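Local coordinates for protein AlkZ (Streptomyces sahachiroi, PDB 5UUJ) that is a member of the AlkZ-like family of DNA glycosylases, at residues T26-A30 against S31-G35; V134-R138 against D139-T143; W331-V334 against D335-L338. All coordinates share one frame; numbering follows the deposited sequence.

Interaction 1 (T26-A30 against S31-G35)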
ATOM      1  N   THR A  26     -17.598   4.847   9.060  1.00 19.35           N
ATOM      2  CA  THR A  26     -18.600   4.117   8.293  1.00 19.89           C
ATOM      3  C   THR A  26     -18.229   2.640   8.275  1.00 19.39           C
ATOM      4  O   THR A  26     -17.272   2.230   8.929  1.00 18.85           O
ATOM      5  CB  THR A  26     -18.711   4.640   6.848  1.00 19.42           C
ATOM      6  OG1 THR A  26     -17.424   4.596   6.218  1.00 17.85           O
ATOM      7  CG2 THR A  26     -19.219   6.062   6.834  1.00 20.26           C
ATOM      8  N   GLN A  27     -18.983   1.846   7.519  1.00 19.79           N
ATOM      9  CA  GLN A  27     -18.748   0.410   7.451  1.00 19.55           C
ATOM     10  C   GLN A  27     -18.453  -0.043   6.023  1.00 18.69           C
ATOM     11  O   GLN A  27     -19.230  -0.783   5.423  1.00 19.37           O
ATOM     12  CB  GLN A  27     -19.952  -0.350   8.005  1.00 21.23           C
ATOM     13  CG  GLN A  27     -19.662  -1.811   8.310  1.00 21.27           C
ATOM     14  CD  GLN A  27     -18.762  -1.993   9.522  1.00 21.19           C
ATOM     15  OE1 GLN A  27     -18.638  -1.100  10.362  1.00 21.55           O
ATOM     16  NE2 GLN A  27     -18.130  -3.160   9.617  1.00 20.95           N
ATOM     17  N   PRO A  28     -17.316   0.398   5.476  1.00 17.39           N
ATOM     18  CA  PRO A  28     -16.927  -0.060   4.142  1.00 16.80           C
ATOM     19  C   PRO A  28     -16.504  -1.524   4.152  1.00 16.63           C
ATOM     20  O   PRO A  28     -16.017  -2.022   5.167  1.00 16.57           O
ATOM     21  CB  PRO A  28     -15.750   0.850   3.791  1.00 15.75           C
ATOM     22  CG  PRO A  28     -15.158   1.211   5.109  1.00 15.51           C
ATOM     23  CD  PRO A  28     -16.311   1.300   6.066  1.00 16.66           C
ATOM     24  N   SER A  29     -16.698  -2.206   3.031  1.00 16.78           N
ATOM     25  CA  SER A  29     -16.184  -3.559   2.872  1.00 16.66           C
ATOM     26  C   SER A  29     -14.661  -3.511   2.801  1.00 15.64           C
ATOM     27  O   SER A  29     -14.077  -2.437   2.639  1.00 15.04           O
ATOM     28  CB  SER A  29     -16.756  -4.210   1.615  1.00 17.27           C
ATOM     29  OG  SER A  29     -16.236  -3.594   0.450  1.00 16.90           O
ATOM     30  N   ALA A  30     -14.019  -4.667   2.926  1.00 18.27           N
ATOM     31  CA  ALA A  30     -12.567  -4.732   2.798  1.00 17.53           C
ATOM     32  C   ALA A  30     -12.138  -4.271   1.406  1.00 14.99           C
ATOM     33  O   ALA A  30     -11.105  -3.621   1.253  1.00 15.51           O
ATOM     34  CB  ALA A  30     -12.066  -6.139   3.074  1.00 15.47           C
ATOM     35  N   SER A  31     -12.940  -4.605   0.398  1.00 16.01           N
ATOM     36  CA  SER A  31     -12.664  -4.184  -0.975  1.00 17.27           C
ATOM     37  C   SER A  31     -12.774  -2.670  -1.119  1.00 20.73           C
ATOM     38  O   SER A  31     -11.984  -2.057  -1.834  1.00 16.56           O
ATOM     39  CB  SER A  31     -13.617  -4.868  -1.957  1.00 17.54           C
ATOM     40  OG  SER A  31     -13.334  -6.252  -2.051  1.00 32.41           O
ATOM     41  N   ASP A  32     -13.757  -2.074  -0.447  1.00 17.31           N
ATOM     42  CA  ASP A  32     -13.914  -0.618  -0.454  1.00 16.96           C
ATOM     43  C   ASP A  32     -12.684   0.074   0.125  1.00 14.30           C
ATOM     44  O   ASP A  32     -12.214   1.072  -0.423  1.00 14.21           O
ATOM     45  CB  ASP A  32     -15.155  -0.193   0.340  1.00 17.44           C
ATOM     46  CG  ASP A  32     -16.454  -0.576  -0.345  1.00 22.28           C
ATOM     47  OD1 ASP A  32     -16.447  -0.780  -1.577  1.00 20.30           O
ATOM     48  OD2 ASP A  32     -17.484  -0.665   0.354  1.00 23.81           O
ATOM     49  N   VAL A  33     -12.168  -0.457   1.230  1.00 13.89           N
ATOM     50  CA  VAL A  33     -10.997   0.122   1.878  1.00 14.89           C
ATOM     51  C   VAL A  33      -9.747  -0.033   1.006  1.00 15.10           C
ATOM     52  O   VAL A  33      -9.034   0.939   0.751  1.00 13.02           O
ATOM     53  CB  VAL A  33     -10.743  -0.520   3.260  1.00 13.34           C
ATOM     54  CG1 VAL A  33      -9.435  -0.015   3.867  1.00 13.05           C
ATOM     55  CG2 VAL A  33     -11.898  -0.224   4.190  1.00 13.74           C
ATOM     56  N   VAL A  34      -9.485  -1.255   0.554  1.00 13.48           N
ATOM     57  CA  VAL A  34      -8.312  -1.524  -0.268  1.00 13.69           C
ATOM     58  C   VAL A  34      -8.355  -0.700  -1.550  1.00 14.02           C
ATOM     59  O   VAL A  34      -7.341  -0.135  -1.967  1.00 14.15           O
ATOM     60  CB  VAL A  34      -8.202  -3.025  -0.611  1.00 14.21           C
ATOM     61  CG1 VAL A  34      -7.106  -3.281  -1.649  1.00 14.79           C
ATOM     62  CG2 VAL A  34      -7.922  -3.822   0.644  1.00 14.18           C
ATOM     63  N   GLY A  35      -9.527  -0.631  -2.171  1.00 14.40           N
ATOM     64  CA  GLY A  35      -9.694   0.142  -3.389  1.00 15.07           C
ATOM     65  C   GLY A  35      -9.421   1.617  -3.164  1.00 14.79           C
ATOM     66  O   GLY A  35      -8.671   2.246  -3.910  1.00 15.21           O
TER

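Interaction 2 (V134-R138 against D139-T143)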
ATOM      1  N   VAL A 134      -3.811 -23.091 -12.692  1.00 27.50           N
ATOM      2  CA  VAL A 134      -3.012 -23.999 -11.877  1.00 26.12           C
ATOM      3  C   VAL A 134      -2.441 -23.262 -10.668  1.00 26.83           C
ATOM      4  O   VAL A 134      -1.998 -22.119 -10.778  1.00 26.96           O
ATOM      5  CB  VAL A 134      -1.858 -24.614 -12.693  1.00 30.54           C
ATOM      6  CG1 VAL A 134      -1.050 -25.585 -11.843  1.00 31.39           C
ATOM      7  CG2 VAL A 134      -2.399 -25.316 -13.929  1.00 30.27           C
ATOM      8  N   VAL A 135      -2.451 -23.933  -9.519  1.00 25.28           N
ATOM      9  CA  VAL A 135      -1.954 -23.365  -8.272  1.00 24.45           C
ATOM     10  C   VAL A 135      -0.732 -24.147  -7.789  1.00 23.48           C
ATOM     11  O   VAL A 135      -0.811 -25.355  -7.572  1.00 24.90           O
ATOM     12  CB  VAL A 135      -3.048 -23.377  -7.183  1.00 25.71           C
ATOM     13  CG1 VAL A 135      -2.534 -22.762  -5.889  1.00 25.02           C
ATOM     14  CG2 VAL A 135      -4.280 -22.629  -7.665  1.00 22.48           C
ATOM     15  N   LEU A 136       0.391 -23.452  -7.622  1.00 22.77           N
ATOM     16  CA  LEU A 136       1.652 -24.092  -7.245  1.00 23.74           C
ATOM     17  C   LEU A 136       2.378 -23.325  -6.151  1.00 24.43           C
ATOM     18  O   LEU A 136       2.330 -22.095  -6.103  1.00 22.28           O
ATOM     19  CB  LEU A 136       2.578 -24.216  -8.458  1.00 24.02           C
ATOM     20  CG  LEU A 136       2.091 -25.016  -9.665  1.00 24.96           C
ATOM     21  CD1 LEU A 136       3.097 -24.898 -10.798  1.00 25.19           C
ATOM     22  CD2 LEU A 136       1.866 -26.471  -9.301  1.00 26.86           C
ATOM     23  N   THR A 137       3.063 -24.058  -5.281  1.00 26.26           N
ATOM     24  CA  THR A 137       3.974 -23.445  -4.325  1.00 29.83           C
ATOM     25  C   THR A 137       5.182 -22.899  -5.081  1.00 30.55           C
ATOM     26  O   THR A 137       5.326 -23.136  -6.281  1.00 29.58           O
ATOM     27  CB  THR A 137       4.448 -24.447  -3.254  1.00 31.00           C
ATOM     28  OG1 THR A 137       5.227 -25.479  -3.871  1.00 30.75           O
ATOM     29  CG2 THR A 137       3.263 -25.074  -2.537  1.00 30.64           C
ATOM     30  N   ARG A 138       6.044 -22.165  -4.385  1.00 35.36           N
ATOM     31  CA  ARG A 138       7.271 -21.663  -4.993  1.00 33.78           C
ATOM     32  C   ARG A 138       8.114 -22.818  -5.518  1.00 33.67           C
ATOM     33  O   ARG A 138       8.538 -22.816  -6.673  1.00 33.29           O
ATOM     34  CB  ARG A 138       8.074 -20.840  -3.987  1.00 32.63           C
ATOM     35  CG  ARG A 138       9.462 -20.435  -4.473  1.00 39.29           C
ATOM     36  CD  ARG A 138      10.219 -19.666  -3.402  1.00 41.28           C
ATOM     37  NE  ARG A 138      10.331 -20.437  -2.162  1.00 47.39           N
ATOM     38  CZ  ARG A 138      11.340 -21.250  -1.859  1.00 48.11           C
ATOM     39  NH1 ARG A 138      12.359 -21.412  -2.695  1.00 50.64           N
ATOM     40  NH2 ARG A 138      11.333 -21.904  -0.705  1.00 48.19           N
ATOM     41  N   ASP A 139       8.350 -23.806  -4.661  1.00 30.85           N
ATOM     42  CA  ASP A 139       9.185 -24.946  -5.016  1.00 31.77           C
ATOM     43  C   ASP A 139       8.598 -25.734  -6.181  1.00 30.24           C
ATOM     44  O   ASP A 139       9.327 -26.184  -7.062  1.00 32.71           O
ATOM     45  CB  ASP A 139       9.372 -25.863  -3.807  1.00 34.28           C
ATOM     46  CG  ASP A 139      10.205 -25.222  -2.712  1.00 42.55           C
ATOM     47  OD1 ASP A 139      11.159 -24.482  -3.040  1.00 42.69           O
ATOM     48  OD2 ASP A 139       9.907 -25.462  -1.522  1.00 46.30           O
ATOM     49  N   GLU A 140       7.280 -25.898  -6.184  1.00 30.37           N
ATOM     50  CA  GLU A 140       6.611 -26.609  -7.265  1.00 30.96           C
ATOM     51  C   GLU A 140       6.761 -25.858  -8.586  1.00 30.67           C
ATOM     52  O   GLU A 140       6.993 -26.471  -9.629  1.00 30.72           O
ATOM     53  CB  GLU A 140       5.132 -26.815  -6.937  1.00 32.09           C
ATOM     54  CG  GLU A 140       4.882 -27.906  -5.908  1.00 30.66           C
ATOM     55  CD  GLU A 140       3.412 -28.067  -5.563  1.00 32.75           C
ATOM     56  OE1 GLU A 140       2.626 -27.136  -5.835  1.00 30.71           O
ATOM     57  OE2 GLU A 140       3.043 -29.131  -5.022  1.00 35.52           O
ATOM     58  N   LEU A 141       6.634 -24.534  -8.538  1.00 26.24           N
ATOM     59  CA  LEU A 141       6.757 -23.712  -9.738  1.00 25.04           C
ATOM     60  C   LEU A 141       8.194 -23.707 -10.264  1.00 25.87           C
ATOM     61  O   LEU A 141       8.425 -23.814 -11.471  1.00 26.12           O
ATOM     62  CB  LEU A 141       6.294 -22.280  -9.459  1.00 23.05           C
ATOM     63  CG  LEU A 141       6.480 -21.269 -10.596  1.00 21.88           C
ATOM     64  CD1 LEU A 141       5.780 -21.725 -11.871  1.00 22.16           C
ATOM     65  CD2 LEU A 141       5.981 -19.896 -10.180  1.00 20.26           C
ATOM     66  N   VAL A 142       9.157 -23.581  -9.356  1.00 32.30           N
ATOM     67  CA  VAL A 142      10.563 -23.561  -9.737  1.00 29.24           C
ATOM     68  C   VAL A 142      10.957 -24.909 -10.330  1.00 32.27           C
ATOM     69  O   VAL A 142      11.750 -24.971 -11.267  1.00 31.92           O
ATOM     70  CB  VAL A 142      11.471 -23.224  -8.532  1.00 32.94           C
ATOM     71  CG1 VAL A 142      12.945 -23.478  -8.859  1.00 35.09           C
ATOM     72  CG2 VAL A 142      11.275 -21.778  -8.113  1.00 29.76           C
ATOM     73  N   THR A 143      10.393 -25.983  -9.783  1.00 31.20           N
ATOM     74  CA  THR A 143      10.671 -27.330 -10.274  1.00 33.47           C
ATOM     75  C   THR A 143      10.160 -27.494 -11.704  1.00 33.21           C
ATOM     76  O   THR A 143      10.821 -28.113 -12.534  1.00 34.96           O
ATOM     77  CB  THR A 143      10.036 -28.403  -9.365  1.00 34.86           C
ATOM     78  OG1 THR A 143      10.631 -28.335  -8.064  1.00 35.69           O
ATOM     79  CG2 THR A 143      10.243 -29.806  -9.932  1.00 37.58           C
TER

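Interaction 3 (W331-V334 against D335-L338)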
ATOM      1  N   TRP A 331       2.684   3.096  19.503  1.00 15.99           N
ATOM      2  CA  TRP A 331       2.068   2.204  20.471  1.00 16.90           C
ATOM      3  C   TRP A 331       2.293   0.749  20.099  1.00 16.39           C
ATOM      4  O   TRP A 331       2.706   0.427  18.983  1.00 16.11           O
ATOM      5  CB  TRP A 331       0.568   2.493  20.606  1.00 16.19           C
ATOM      6  CG  TRP A 331      -0.248   2.327  19.348  1.00 15.66           C
ATOM      7  CD1 TRP A 331      -0.422   3.250  18.352  1.00 17.83           C
ATOM      8  CD2 TRP A 331      -1.027   1.183  18.970  1.00 15.60           C
ATOM      9  NE1 TRP A 331      -1.250   2.745  17.377  1.00 16.63           N
ATOM     10  CE2 TRP A 331      -1.638   1.480  17.732  1.00 15.45           C
ATOM     11  CE3 TRP A 331      -1.266  -0.066  19.556  1.00 16.21           C
ATOM     12  CZ2 TRP A 331      -2.467   0.577  17.070  1.00 15.26           C
ATOM     13  CZ3 TRP A 331      -2.091  -0.962  18.896  1.00 18.65           C
ATOM     14  CH2 TRP A 331      -2.679  -0.636  17.665  1.00 17.09           C
ATOM     15  N   GLU A 332       2.015  -0.123  21.059  1.00 18.90           N
ATOM     16  CA  GLU A 332       2.318  -1.536  20.941  1.00 17.31           C
ATOM     17  C   GLU A 332       1.436  -2.307  21.910  1.00 17.94           C
ATOM     18  O   GLU A 332       1.171  -1.837  23.013  1.00 18.38           O
ATOM     19  CB  GLU A 332       3.800  -1.778  21.237  1.00 17.80           C
ATOM     20  CG  GLU A 332       4.256  -3.223  21.162  1.00 20.61           C
ATOM     21  CD  GLU A 332       5.708  -3.381  21.583  1.00 22.33           C
ATOM     22  OE1 GLU A 332       6.379  -2.345  21.783  1.00 22.55           O
ATOM     23  OE2 GLU A 332       6.173  -4.533  21.725  1.00 19.72           O
ATOM     24  N   ILE A 333       0.964  -3.477  21.496  1.00 18.21           N
ATOM     25  CA  ILE A 333       0.212  -4.340  22.396  1.00 19.10           C
ATOM     26  C   ILE A 333       1.182  -5.237  23.155  1.00 19.86           C
ATOM     27  O   ILE A 333       1.849  -6.087  22.566  1.00 20.02           O
ATOM     28  CB  ILE A 333      -0.830  -5.185  21.640  1.00 19.39           C
ATOM     29  CG1 ILE A 333      -1.875  -4.255  21.014  1.00 18.82           C
ATOM     30  CG2 ILE A 333      -1.497  -6.178  22.584  1.00 20.62           C
ATOM     31  CD1 ILE A 333      -2.965  -4.954  20.226  1.00 19.28           C
ATOM     32  N   VAL A 334       1.251  -5.034  24.469  1.00 20.48           N
ATOM     33  CA  VAL A 334       2.136  -5.804  25.340  1.00 21.34           C
ATOM     34  C   VAL A 334       1.327  -6.419  26.482  1.00 23.11           C
ATOM     35  O   VAL A 334       0.662  -5.703  27.234  1.00 22.80           O
ATOM     36  CB  VAL A 334       3.268  -4.924  25.918  1.00 21.36           C
ATOM     37  CG1 VAL A 334       4.227  -5.760  26.764  1.00 22.37           C
ATOM     38  CG2 VAL A 334       4.021  -4.217  24.801  1.00 20.47           C
ATOM     39  N   ASP A 335       1.387  -7.744  26.602  1.00 23.30           N
ATOM     40  CA  ASP A 335       0.642  -8.464  27.630  1.00 24.64           C
ATOM     41  C   ASP A 335      -0.841  -8.098  27.535  1.00 24.78           C
ATOM     42  O   ASP A 335      -1.515  -7.896  28.546  1.00 25.74           O
ATOM     43  CB  ASP A 335       1.205  -8.138  29.018  1.00 25.40           C
ATOM     44  CG  ASP A 335       0.809  -9.160  30.074  1.00 27.03           C
ATOM     45  OD1 ASP A 335       0.286 -10.238  29.719  1.00 27.61           O
ATOM     46  OD2 ASP A 335       1.045  -8.885  31.270  1.00 29.51           O
ATOM     47  N   GLN A 336      -1.328  -8.006  26.302  1.00 24.00           N
ATOM     48  CA  GLN A 336      -2.713  -7.632  26.021  1.00 24.40           C
ATOM     49  C   GLN A 336      -3.089  -6.305  26.678  1.00 23.97           C
ATOM     50  O   GLN A 336      -4.220  -6.114  27.131  1.00 25.36           O
ATOM     51  CB  GLN A 336      -3.663  -8.742  26.473  1.00 26.14           C
ATOM     52  CG  GLN A 336      -3.484 -10.041  25.702  1.00 31.29           C
ATOM     53  CD  GLN A 336      -3.671  -9.862  24.202  1.00 34.97           C
ATOM     54  OE1 GLN A 336      -2.871 -10.350  23.403  1.00 36.85           O
ATOM     55  NE2 GLN A 336      -4.730  -9.158  23.815  1.00 30.35           N
ATOM     56  N   GLU A 337      -2.120  -5.400  26.729  1.00 23.07           N
ATOM     57  CA  GLU A 337      -2.359  -4.023  27.128  1.00 22.86           C
ATOM     58  C   GLU A 337      -1.862  -3.116  26.010  1.00 22.86           C
ATOM     59  O   GLU A 337      -0.846  -3.408  25.379  1.00 20.72           O
ATOM     60  CB  GLU A 337      -1.649  -3.694  28.443  1.00 23.66           C
ATOM     61  CG  GLU A 337      -2.103  -4.533  29.626  1.00 25.31           C
ATOM     62  CD  GLU A 337      -1.514  -4.048  30.939  1.00 29.74           C
ATOM     63  OE1 GLU A 337      -0.273  -3.947  31.038  1.00 31.80           O
ATOM     64  OE2 GLU A 337      -2.292  -3.758  31.872  1.00 31.25           O
ATOM     65  N   LEU A 338      -2.581  -2.030  25.753  1.00 21.05           N
ATOM     66  CA  LEU A 338      -2.161  -1.077  24.734  1.00 20.68           C
ATOM     67  C   LEU A 338      -1.224  -0.060  25.372  1.00 22.25           C
ATOM     68  O   LEU A 338      -1.656   0.824  26.110  1.00 20.49           O
ATOM     69  CB  LEU A 338      -3.369  -0.389  24.089  1.00 21.32           C
ATOM     70  CG  LEU A 338      -3.125   0.167  22.679  1.00 20.57           C
ATOM     71  CD1 LEU A 338      -4.429   0.265  21.905  1.00 18.94           C
ATOM     72  CD2 LEU A 338      -2.432   1.522  22.724  1.00 20.60           C
TER
HETATM   73  O   HOH W   1       1.827  -4.385  29.310  1.00 27.39           O

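Interaction 1 (T26-A30 against S31-G35)
Pro28 meets the first turn of helix 30-36 with one side of its ring, CB and CG. Its CB lies 3.7 Å from Asp32 CB, while CG, the next ring atom, is 3.7 Å from Val33 CG2, the methyl of Val33 that sits beside its own backbone N. The contact is apolar, the proline ring and the valine branch meeting at a slant. The carbonyl of Pro28 turns out of the contact and accepts from Gln56 NE2. Ser29 follows as the N-cap and works through both its backbone and its side chain. Its hydroxyl stands between the backbone N and the carbonyl carbon (chi1 69°), a rotation that turns OG back over the helix start, where it accepts from Asp32 N at 3.0 Å. In return, Ser29 N donates to Asp32 OD2 at 3.2 Å, reaching that oxygen from above the carboxylate plane, 41° out of it. The two reciprocal bonds make a capping box, in which the polar side chains at the first and last positions of a four-residue turn each take up a backbone N-H of the other. Ser29 O adds the first helical bond, accepting from Val33 N at 3.1 Å. At Ala30 the chain is already helical. Ala30 O accepts from Val34 N in a nearly straight bond of 3.0 Å (N-H...O 172°), and Val34 CG2 lies 3.2 Å from that same Ala30 O. The methyl of Ala30 points away from the following turn and touches Ser63 of helix 62-69. From that helix Glu67 reaches back with its carboxylate, OE2 accepting from Ala30 N and OE1 hydrogen-bonding to the hydroxyl of Ser31, a negative charge placed where the positive end of the helix dipole would be expected to favour it.

Interaction 2 (V134-R138 against D139-T143)
Thr137 and Glu140 exchange two hydrogen bonds at the start of helix 138-146, forming a capping box. Thr137 OG1, rotated between its backbone N and carbonyl carbon (chi1 65°), accepts from Glu140 N at 3.1 Å. The return bond runs from Thr137 N to Glu140 OE1 at 3.2 Å, on the anti side of the carboxylate and 35° out of its plane. OE1 also forms a salt bridge with Arg181, which would help to keep the carboxylate charged and in place. Among the backbone bonds, Leu141 N donates to Thr137 O and Val142 N to Arg138 O at 2.9 Å. One turn on, Asp139 O is gripped twice by Thr143, whose N and OG1 approach from opposite faces of the carbonyl plane, OG1 at 2.7 Å.

The ionic pair is of another kind. Asp139 OD1 lies over one face of the Arg138 guanidinium, offset toward its rim and 3.3 Å from NH1, with the guanidinium and carboxylate planes turned 72° from each other. Charge alone draws them together, since no N-H points at the oxygen.

The apolar pair is Leu136 CD1 with Leu141 CD1, 4.3 Å apart; Leu136 CD2 lies alongside Glu140, 4.0 Å from its CB.

Just ahead of the cap, the short strand 136-137 is an outer member of a three-stranded antiparallel sheet, pairing with strand 186-188 through Leu136 and Phe187. On the helix side, Arg138 and Leu141 pack on Trp162 of helix 162-172, while Val142 and Thr143 touch Arg159 of helix 155-160.

Interaction 3 (W331-V334 against D335-L338)
Trp331 meets the side chain of Leu338 through CB and the CE3-CZ3 part of its indole, diagonally across a beta hairpin, just back from its turn. Trp331 CB already touches Leu338 CD2, at 3.8 Å. With CG between the backbone N and the carbonyl carbon (chi1 61°), the ring swings toward the partner strand, and its six-membered part makes the closer contacts. CE3 comes to 3.6 Å from Leu338 CG, and CZ3 lies 4.0 Å from Leu338 CD1, the two side chains running at a slant. At the ring edge, in plane, sits Ile333 CG1. The polar NE1 makes weak hydrogen bonds to Leu284 O and Val320 O, and both Trp331 and Leu338 pack on Val361 of helix 351-365.

Toward the turn, Ile333 and Leu338 form a non-hydrogen-bonded antiparallel pair, and Val334 and Glu337 the hydrogen-bonded pair that closes the hairpin. Val334 N donates to Glu337 O at 2.8 Å, in the carbonyl plane; the same oxygen receives a CA-H...O contact from Ile333 CA at 3.3 Å. The reciprocal bond from Glu337 N meets Val334 O from 60° out of the carbonyl plane. Asp335 and Gln336 make the two-residue turn, both in the left-handed helical region. A water donates both to Val334 O at 2.7 Å and to Glu337 OE1, which is also salt-bridged to Arg373. Val334 O thus serves two donors, and the water ties the turn to a carboxylate whose charge Arg373 probably balances: polar links fasten the hairpin tip, while Trp331 and Leu338 make the buried apolar contact behind it.

Interactions 1 and 2 use the same device, a capping box where a helix begins, but in different settings: in 26-35 the approach is a loop with a proline packed on the first turn, in 134-143 it is a short strand and the charges are more numerous. Interaction 3 has no side-chain cap and relies on backbone pairing of two strands and an apolar Trp331-Leu338 contact. Interaction 1 is the most buried, with four of seven touching residues buried against two of eight in each of the others, and its centre lies about 14 Å from the centre of the chain, against about 26 and 25 Å for the centres of interactions 2 and 3. They share no helix or strand.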